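Local coordinates for 30-kDa cleavage and polyadenylation specificity factor 30 (Arabidopsis thaliana, PDB 5ZUU), which binds m6A-modified RNA through its YTH domain, the part present here, and works within the CPSF complex in pre-mRNA 3'-end formation and poly(A) site selection, at residues Pro11-Val16 with Val56-Leu61; Val16-Val21 with Leu49-Asp54; Gly73-Thr78 with Val105-Leu110. All coordinates share one frame; numbering follows the deposited sequence.

Interaction 1: residues Pro11-Val16 with Val56-Leu61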
# COMPACT_ATOMS: atom_id res chain seq x y z
N PRO A 11 -0.79 -10.66 -8.32
CA PRO A 11 0.66 -10.60 -8.43
C PRO A 11 1.18 -9.14 -8.59
O PRO A 11 0.51 -8.28 -9.13
CB PRO A 11 0.92 -11.38 -9.69
CG PRO A 11 -0.29 -11.07 -10.54
CD PRO A 11 -1.45 -11.04 -9.58
N LEU A 12 2.38 -8.91 -8.11
CA LEU A 12 3.07 -7.70 -8.33
C LEU A 12 3.04 -7.40 -9.82
O LEU A 12 3.43 -8.24 -10.59
CB LEU A 12 4.49 -7.89 -7.81
CG LEU A 12 5.23 -6.62 -7.49
CD1 LEU A 12 4.50 -5.91 -6.36
CD2 LEU A 12 6.65 -6.99 -7.14
N PRO A 13 2.47 -6.25 -10.25
CA PRO A 13 2.50 -5.93 -11.68
C PRO A 13 3.92 -6.01 -12.23
O PRO A 13 4.91 -5.70 -11.50
CB PRO A 13 2.05 -4.47 -11.74
CG PRO A 13 1.33 -4.21 -10.48
CD PRO A 13 1.84 -5.17 -9.47
N GLN A 14 4.01 -6.44 -13.48
CA GLN A 14 5.30 -6.56 -14.14
C GLN A 14 5.68 -5.19 -14.65
O GLN A 14 4.80 -4.31 -14.93
CB GLN A 14 5.21 -7.55 -15.32
CG GLN A 14 5.02 -9.01 -14.91
CD GLN A 14 4.54 -9.89 -16.06
OE1 GLN A 14 3.49 -9.60 -16.68
NE2 GLN A 14 5.32 -10.92 -16.40
N GLY A 15 6.98 -5.01 -14.77
CA GLY A 15 7.56 -3.84 -15.44
C GLY A 15 8.29 -2.94 -14.49
O GLY A 15 8.69 -3.36 -13.38
N VAL A 16 8.45 -1.68 -14.90
CA VAL A 16 9.20 -0.72 -14.07
C VAL A 16 8.28 -0.10 -13.02
O VAL A 16 7.37 0.62 -13.31
CB VAL A 16 9.99 0.30 -14.93
CG1 VAL A 16 10.57 1.40 -14.03
CG2 VAL A 16 11.10 -0.47 -15.66
N VAL A 56 5.96 6.32 -13.90
CA VAL A 56 6.09 4.86 -14.16
C VAL A 56 4.73 4.27 -14.26
O VAL A 56 3.78 4.86 -13.77
CB VAL A 56 6.86 4.10 -13.02
CG1 VAL A 56 8.30 4.54 -12.93
CG2 VAL A 56 6.21 4.31 -11.68
N GLU A 57 4.66 3.04 -14.73
CA GLU A 57 3.36 2.35 -14.95
C GLU A 57 2.67 1.92 -13.64
O GLU A 57 1.41 1.84 -13.56
CB GLU A 57 3.59 1.17 -15.92
CG GLU A 57 2.36 0.37 -16.37
CD GLU A 57 1.21 1.20 -16.95
OE1 GLU A 57 1.41 2.37 -17.38
OE2 GLU A 57 0.06 0.69 -16.99
N ASN A 58 3.47 1.63 -12.61
CA ASN A 58 2.96 1.15 -11.34
C ASN A 58 3.70 1.72 -10.15
O ASN A 58 4.93 1.60 -10.03
CB ASN A 58 3.15 -0.36 -11.24
CG ASN A 58 2.50 -1.09 -12.36
OD1 ASN A 58 1.30 -1.18 -12.42
ND2 ASN A 58 3.30 -1.71 -13.18
N VAL A 59 2.95 2.37 -9.28
CA VAL A 59 3.41 2.82 -8.03
C VAL A 59 2.83 1.87 -7.04
O VAL A 59 1.56 1.68 -6.92
CB VAL A 59 2.94 4.26 -7.77
CG1 VAL A 59 3.34 4.71 -6.36
CG2 VAL A 59 3.54 5.17 -8.81
N ILE A 60 3.74 1.19 -6.37
CA ILE A 60 3.42 0.20 -5.37
C ILE A 60 3.59 0.77 -3.96
O ILE A 60 4.68 1.22 -3.59
CB ILE A 60 4.26 -1.09 -5.56
CG1 ILE A 60 4.11 -1.59 -7.01
CG2 ILE A 60 3.85 -2.18 -4.53
CD1 ILE A 60 2.66 -1.82 -7.44
N LEU A 61 2.50 0.79 -3.20
CA LEU A 61 2.44 1.32 -1.82
C LEU A 61 2.44 0.16 -0.85
O LEU A 61 1.49 -0.59 -0.79
CB LEU A 61 1.15 2.11 -1.67
CG LEU A 61 0.95 3.20 -2.74
CD1 LEU A 61 -0.36 3.89 -2.52
CD2 LEU A 61 2.07 4.24 -2.70
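The carboxamide of Asn-58 is gripped at both ends while Pro-13 packs over one face of it. OD1 accepts a hydrogen bond from Lys-76 on the adjoining strand, and ND2 donates to OD1 of Asn-17. The backbone oxygen of Gln-14 also lies near, 3.5 Å from Asn-58 ND2. The ring carbon CB of Pro-13 stands 3.4 Å from Asn-58 ND2 and equally far from its OD1, so it rests over the amide instead of meeting one end of it. Asn-58 reaches this place with CG anti to its own carbonyl carbon (chi1 -57°), and its two polar partners fix the rotation of the amide under the proline. In the YTH fold, a mixed sheet with helices packed on it, residues 11-16 form the loop that leads into strand 17-24. That loop passes over the sheet face carrying Asn-58 and Ile-60, whereas Val-59 points away from it. Further along the strand the contact is apolar: CD1 of Ile-60 meets Pro-13 CD at 4.0 Å, and Leu-12 CD1 comes to 4.2 Å from Ile-60 CG2. Leu-108 of strand 103-114 touches both Pro-13 and Ile-60. At the other end, Val-16 and Val-56 cross at about a right angle, their CG1 methyls 4.0 Å apart, and CB of Val-56 sits 3.5 Å from Val-16 O.

Interaction 2: residues Val16-Val21 with Leu49-Asp54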
# COMPACT_ATOMS: atom_id res chain seq x y z
N VAL A 16 8.45 -1.68 -14.90
CA VAL A 16 9.20 -0.72 -14.07
C VAL A 16 8.28 -0.10 -13.02
O VAL A 16 7.37 0.62 -13.31
CB VAL A 16 9.99 0.30 -14.93
CG1 VAL A 16 10.57 1.40 -14.03
CG2 VAL A 16 11.10 -0.47 -15.66
N ASN A 17 8.55 -0.42 -11.77
CA ASN A 17 7.72 0.03 -10.66
C ASN A 17 8.54 0.98 -9.78
O ASN A 17 9.76 0.90 -9.73
CB ASN A 17 7.34 -1.17 -9.82
CG ASN A 17 6.53 -2.22 -10.55
OD1 ASN A 17 5.87 -1.99 -11.58
ND2 ASN A 17 6.51 -3.38 -9.95
N ARG A 18 7.86 1.84 -9.02
CA ARG A 18 8.48 2.50 -7.85
C ARG A 18 7.67 2.09 -6.68
O ARG A 18 6.43 1.79 -6.84
CB ARG A 18 8.45 4.04 -8.00
CG ARG A 18 9.37 4.45 -9.11
CD ARG A 18 9.20 5.90 -9.49
NE ARG A 18 9.71 6.78 -8.44
CZ ARG A 18 9.68 8.12 -8.53
NH1 ARG A 18 9.19 8.69 -9.58
NH2 ARG A 18 10.18 8.87 -7.56
N TYR A 19 8.31 2.14 -5.51
CA TYR A 19 7.81 1.60 -4.27
C TYR A 19 7.95 2.62 -3.16
O TYR A 19 9.05 3.20 -2.98
CB TYR A 19 8.69 0.35 -3.85
CG TYR A 19 8.71 -0.71 -4.88
CD1 TYR A 19 9.57 -0.62 -5.99
CD2 TYR A 19 7.83 -1.77 -4.83
CE1 TYR A 19 9.56 -1.60 -6.98
CE2 TYR A 19 7.82 -2.74 -5.81
CZ TYR A 19 8.67 -2.65 -6.88
OH TYR A 19 8.62 -3.60 -7.86
N PHE A 20 6.85 2.81 -2.40
CA PHE A 20 6.81 3.75 -1.27
C PHE A 20 6.23 3.04 -0.07
O PHE A 20 5.27 2.30 -0.22
CB PHE A 20 5.94 5.00 -1.60
CG PHE A 20 6.47 5.85 -2.70
CD1 PHE A 20 6.35 5.48 -4.01
CD2 PHE A 20 7.11 7.05 -2.44
CE1 PHE A 20 6.90 6.25 -5.04
CE2 PHE A 20 7.65 7.83 -3.45
CZ PHE A 20 7.55 7.42 -4.75
N VAL A 21 6.82 3.25 1.11
CA VAL A 21 6.20 2.82 2.35
C VAL A 21 5.16 3.85 2.76
O VAL A 21 5.43 5.05 2.76
CB VAL A 21 7.21 2.66 3.50
CG1 VAL A 21 6.50 2.35 4.83
CG2 VAL A 21 8.20 1.57 3.17
N LEU A 49 3.70 11.55 -4.50
CA LEU A 49 3.00 10.43 -5.06
C LEU A 49 2.57 10.77 -6.47
O LEU A 49 2.61 9.87 -7.29
CB LEU A 49 1.80 9.93 -4.22
CG LEU A 49 2.19 9.42 -2.85
CD1 LEU A 49 0.98 8.89 -2.15
CD2 LEU A 49 3.29 8.35 -2.89
N ASN A 50 2.20 12.01 -6.78
CA ASN A 50 1.77 12.31 -8.16
C ASN A 50 2.96 12.26 -9.12
O ASN A 50 2.83 11.86 -10.29
CB ASN A 50 1.01 13.66 -8.28
CG ASN A 50 -0.48 13.55 -7.94
OD1 ASN A 50 -1.03 12.45 -7.88
ND2 ASN A 50 -1.12 14.69 -7.68
N GLU A 51 4.13 12.67 -8.65
CA GLU A 51 5.32 12.63 -9.48
C GLU A 51 5.63 11.16 -9.81
O GLU A 51 6.01 10.83 -10.91
CB GLU A 51 6.50 13.33 -8.74
CG GLU A 51 7.79 13.60 -9.55
CD GLU A 51 8.74 12.37 -9.66
OE1 GLU A 51 9.59 12.32 -10.61
OE2 GLU A 51 8.68 11.43 -8.84
N ALA A 52 5.51 10.28 -8.84
CA ALA A 52 5.74 8.84 -9.07
C ALA A 52 4.64 8.29 -10.00
O ALA A 52 4.96 7.63 -10.99
CB ALA A 52 5.76 8.10 -7.75
N PHE A 53 3.39 8.65 -9.75
CA PHE A 53 2.31 8.17 -10.56
C PHE A 53 2.52 8.55 -12.00
O PHE A 53 2.32 7.73 -12.86
CB PHE A 53 0.95 8.70 -10.08
CG PHE A 53 -0.23 8.09 -10.78
CD1 PHE A 53 -0.76 6.88 -10.35
CD2 PHE A 53 -0.83 8.75 -11.87
CE1 PHE A 53 -1.86 6.32 -11.01
CE2 PHE A 53 -1.94 8.21 -12.53
CZ PHE A 53 -2.45 6.99 -12.08
N ASP A 54 2.99 9.76 -12.29
CA ASP A 54 3.20 10.17 -13.67
C ASP A 54 4.42 9.48 -14.30
O ASP A 54 4.45 9.35 -15.52
CB ASP A 54 3.44 11.71 -13.77
CG ASP A 54 2.25 12.52 -13.35
OD1 ASP A 54 1.12 12.00 -13.16
OD2 ASP A 54 2.50 13.72 -13.10
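Charge pairing joins Arg-18 to Glu-51 at the exposed border of this contact. NH1 of Arg-18 donates to Glu-51 OE2 at 2.9 Å, with an N-H...O angle of 149°; it arrives on the syn side, somewhat out of the carboxylate plane. NH2 of Arg-18 turns to the same oxygen in a weak second bond of 3.2 Å, so one carboxylate oxygen receives both terminal nitrogens while the two flat groups stand 70° apart. The guanidinium has further partners: NE is salt-bridged to Glu-139, and NH1 also bonds to Ser-55 OG. Carboxylates on two structural elements therefore share one positive charge, which probably helps to hold the guanidinium in place. The bend of the arginine chain at chi3 (70°) carries the group to the helix, where the methyl of Ala-52 lies 3.9 Å above the guanidinium plane.

The apolar part centres on the ring of Phe-20. Leu-49 CD2 makes a CH-pi contact over one face, 4.2 Å from the Phe-20 ring centroid. The Leu-49 side chain sets out away from the strand, but its CD2 branch, turned aside from the extended line that CD1 follows, comes back over the ring. Ala-52 CB approaches the same ring obliquely, 3.5 Å from Phe-20 CE1, and thus serves both the aromatic and the guanidinium.

Strand 17-21 and helix 49-54 run nearly antiparallel, their axes 9.4 Å apart. Helix 46-55 packs on the mixed sheet of the YTH domain and ends the connection between strand 17-24 and its parallel neighbour 58-65, whose Val-59 touches Phe-20 and Ala-52. Leu-49 reaches on to Met-77 of strand 70-77, while Glu-139 of the outermost strand 138-140 lies beside Phe-20.

Interaction 3: residues Gly73-Thr78 with Val105-Leu110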
# COMPACT_ATOMS: atom_id res chain seq x y z
N GLY A 73 0.75 -5.23 3.80
CA GLY A 73 0.43 -5.51 2.37
C GLY A 73 0.90 -4.45 1.44
O GLY A 73 1.65 -3.52 1.87
N CYS A 74 0.48 -4.57 0.19
CA CYS A 74 0.83 -3.66 -0.85
C CYS A 74 -0.36 -3.47 -1.81
O CYS A 74 -1.19 -4.36 -1.97
CB CYS A 74 2.13 -4.08 -1.57
SG CYS A 74 2.08 -5.55 -2.58
N ALA A 75 -0.45 -2.23 -2.30
CA ALA A 75 -1.48 -1.75 -3.23
C ALA A 75 -0.84 -1.01 -4.36
O ALA A 75 0.26 -0.52 -4.22
CB ALA A 75 -2.48 -0.85 -2.49
N LYS A 76 -1.49 -1.02 -5.51
CA LYS A 76 -1.13 -0.18 -6.59
C LYS A 76 -1.93 1.13 -6.47
O LYS A 76 -3.14 1.10 -6.26
CB LYS A 76 -1.52 -0.85 -7.91
CG LYS A 76 -1.19 -0.02 -9.12
CD LYS A 76 -1.63 -0.76 -10.35
CE LYS A 76 -2.01 0.17 -11.45
NZ LYS A 76 -0.82 0.53 -12.22
N MET A 77 -1.25 2.26 -6.61
CA MET A 77 -1.91 3.56 -6.74
C MET A 77 -2.63 3.58 -8.08
O MET A 77 -2.00 3.47 -9.09
CB MET A 77 -0.87 4.65 -6.67
CG MET A 77 -1.39 6.06 -6.66
SD MET A 77 -0.03 7.22 -6.53
CE MET A 77 -0.96 8.77 -6.64
N THR A 78 -3.95 3.66 -8.13
CA THR A 78 -4.63 3.60 -9.44
C THR A 78 -5.28 4.86 -9.90
O THR A 78 -5.83 4.85 -10.98
CB THR A 78 -5.69 2.52 -9.44
OG1 THR A 78 -6.52 2.71 -8.33
CG2 THR A 78 -5.05 1.16 -9.24
N VAL A 105 -6.82 3.05 -4.88
CA VAL A 105 -5.79 2.04 -4.79
C VAL A 105 -6.46 0.70 -5.06
O VAL A 105 -7.65 0.56 -4.86
CB VAL A 105 -5.02 2.06 -3.44
CG1 VAL A 105 -4.40 3.39 -3.24
CG2 VAL A 105 -5.91 1.75 -2.25
N LYS A 106 -5.68 -0.26 -5.54
CA LYS A 106 -6.08 -1.65 -5.68
C LYS A 106 -5.15 -2.47 -4.82
O LYS A 106 -3.95 -2.53 -5.08
CB LYS A 106 -5.92 -2.03 -7.10
CG LYS A 106 -6.04 -3.50 -7.46
CD LYS A 106 -5.97 -3.55 -8.99
CE LYS A 106 -5.38 -4.81 -9.56
NZ LYS A 106 -6.51 -5.70 -9.86
N TRP A 107 -5.72 -3.12 -3.81
CA TRP A 107 -4.97 -3.98 -2.91
C TRP A 107 -4.51 -5.23 -3.63
O TRP A 107 -5.29 -5.90 -4.28
CB TRP A 107 -5.83 -4.29 -1.70
CG TRP A 107 -5.86 -3.14 -0.81
CD1 TRP A 107 -6.85 -2.16 -0.73
CD2 TRP A 107 -4.79 -2.67 0.00
NE1 TRP A 107 -6.48 -1.18 0.15
CE2 TRP A 107 -5.24 -1.47 0.64
CE3 TRP A 107 -3.54 -3.19 0.34
CZ2 TRP A 107 -4.47 -0.77 1.55
CZ3 TRP A 107 -2.78 -2.51 1.27
CH2 TRP A 107 -3.22 -1.28 1.84
N LEU A 108 -3.20 -5.44 -3.63
CA LEU A 108 -2.63 -6.56 -4.37
C LEU A 108 -2.46 -7.76 -3.44
O LEU A 108 -2.86 -8.85 -3.81
CB LEU A 108 -1.36 -6.16 -5.07
CG LEU A 108 -1.53 -4.95 -5.96
CD1 LEU A 108 -0.14 -4.43 -6.33
CD2 LEU A 108 -2.38 -5.22 -7.21
N LYS A 109 -1.92 -7.55 -2.25
CA LYS A 109 -1.59 -8.55 -1.35
C LYS A 109 -1.77 -8.02 0.04
O LYS A 109 -1.25 -6.95 0.40
CB LYS A 109 -0.11 -8.92 -1.51
CG LYS A 109 0.43 -9.98 -0.52
CD LYS A 109 -0.17 -11.37 -0.79
CE LYS A 109 0.15 -12.33 0.35
NZ LYS A 109 -0.20 -13.80 0.15
N LEU A 110 -2.49 -8.75 0.84
CA LEU A 110 -2.69 -8.45 2.25
C LEU A 110 -2.21 -9.59 3.14
O LEU A 110 -2.55 -10.76 2.88
CB LEU A 110 -4.20 -8.25 2.44
CG LEU A 110 -4.54 -6.86 1.91
CD1 LEU A 110 -6.00 -6.77 1.40
CD2 LEU A 110 -4.19 -5.79 2.95
O HOH W 1 -8.54 1.10 -8.12
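A classic beta bulge marks this antiparallel strand pair: Leu-108 and Lys-109 together face the single residue Cys-74. Two backbone N-H groups share the oxygen of Cys-74: Leu-108 N donates to Cys-74 O at 2.8 Å. Lys-109 N donates to Cys-74 O at 3.3 Å. The first bond lies in the carbonyl plane and the second is tilted 18° from it. Cys-74 N returns a bond of 2.9 Å to Lys-109 O. Beyond the bulge the register has shifted by one, and Lys-76 and Lys-106 form a regular hydrogen-bonded pair through both backbone N-H groups. Gly-73 suits its place beside the bulge, since a side chain there would clash with Lys-109 O.

These strands, 70-77 and 103-114, are neighbours in the mixed sheet of the YTH domain, and its two faces are covered by different helices. On the face of Val-105, Trp-107 and Leu-110 lie helix 27-36, which all three touch, and helix 159-172, reached by Trp-107 and Leu-110; Cys-74 and Lys-109 meet Tyr-153 of helix 142-154.

With chi1 at -76° the indole of Trp-107 swings to the side of its own backbone N, and its six-membered ring lies across Ala-75. The Ala-75 methyl makes a CH-pi contact over that ring, 3.9 Å from its centroid, while Gly-73 C lies near the ring edge. The indole NE1 is bonded to Ser-33 OG, and Phe-63 meets the ring system at about 60°. With an alanine here, the Ala-75 methyl and Phe-63 would probably face a gap, and Ser-33 OG would lose its indole partner. Val-105 CB packs 4.0 Å from Ala-75 CB. Where strand 70-77 ends, a water sits 2.6 Å from Thr-78 OG1 and bonds weakly to Val-105 O.

Overall arrangement
From the N terminus, the loop at 11-16 first meets 56-61, so interaction 1 closes the longest of the three loops. Interaction 2 closes within that span, because strand 17-24 and helix 46-55 both lie between the ends joined by interaction 1; the two share Val-16. Interaction 3 follows in series, pairing 73-78 with 105-110 across a mostly irregular connection. No two of the loops cross. Strand 58-65 links the set: it pairs with strand 17-24 on one side and with strand 70-77 on the other, where Leu-61 N meets Ala-75 O. Interactions 2 and 3 also touch directly, as Phe-53 on helix 46-55 packs against Met-77 and Thr-78.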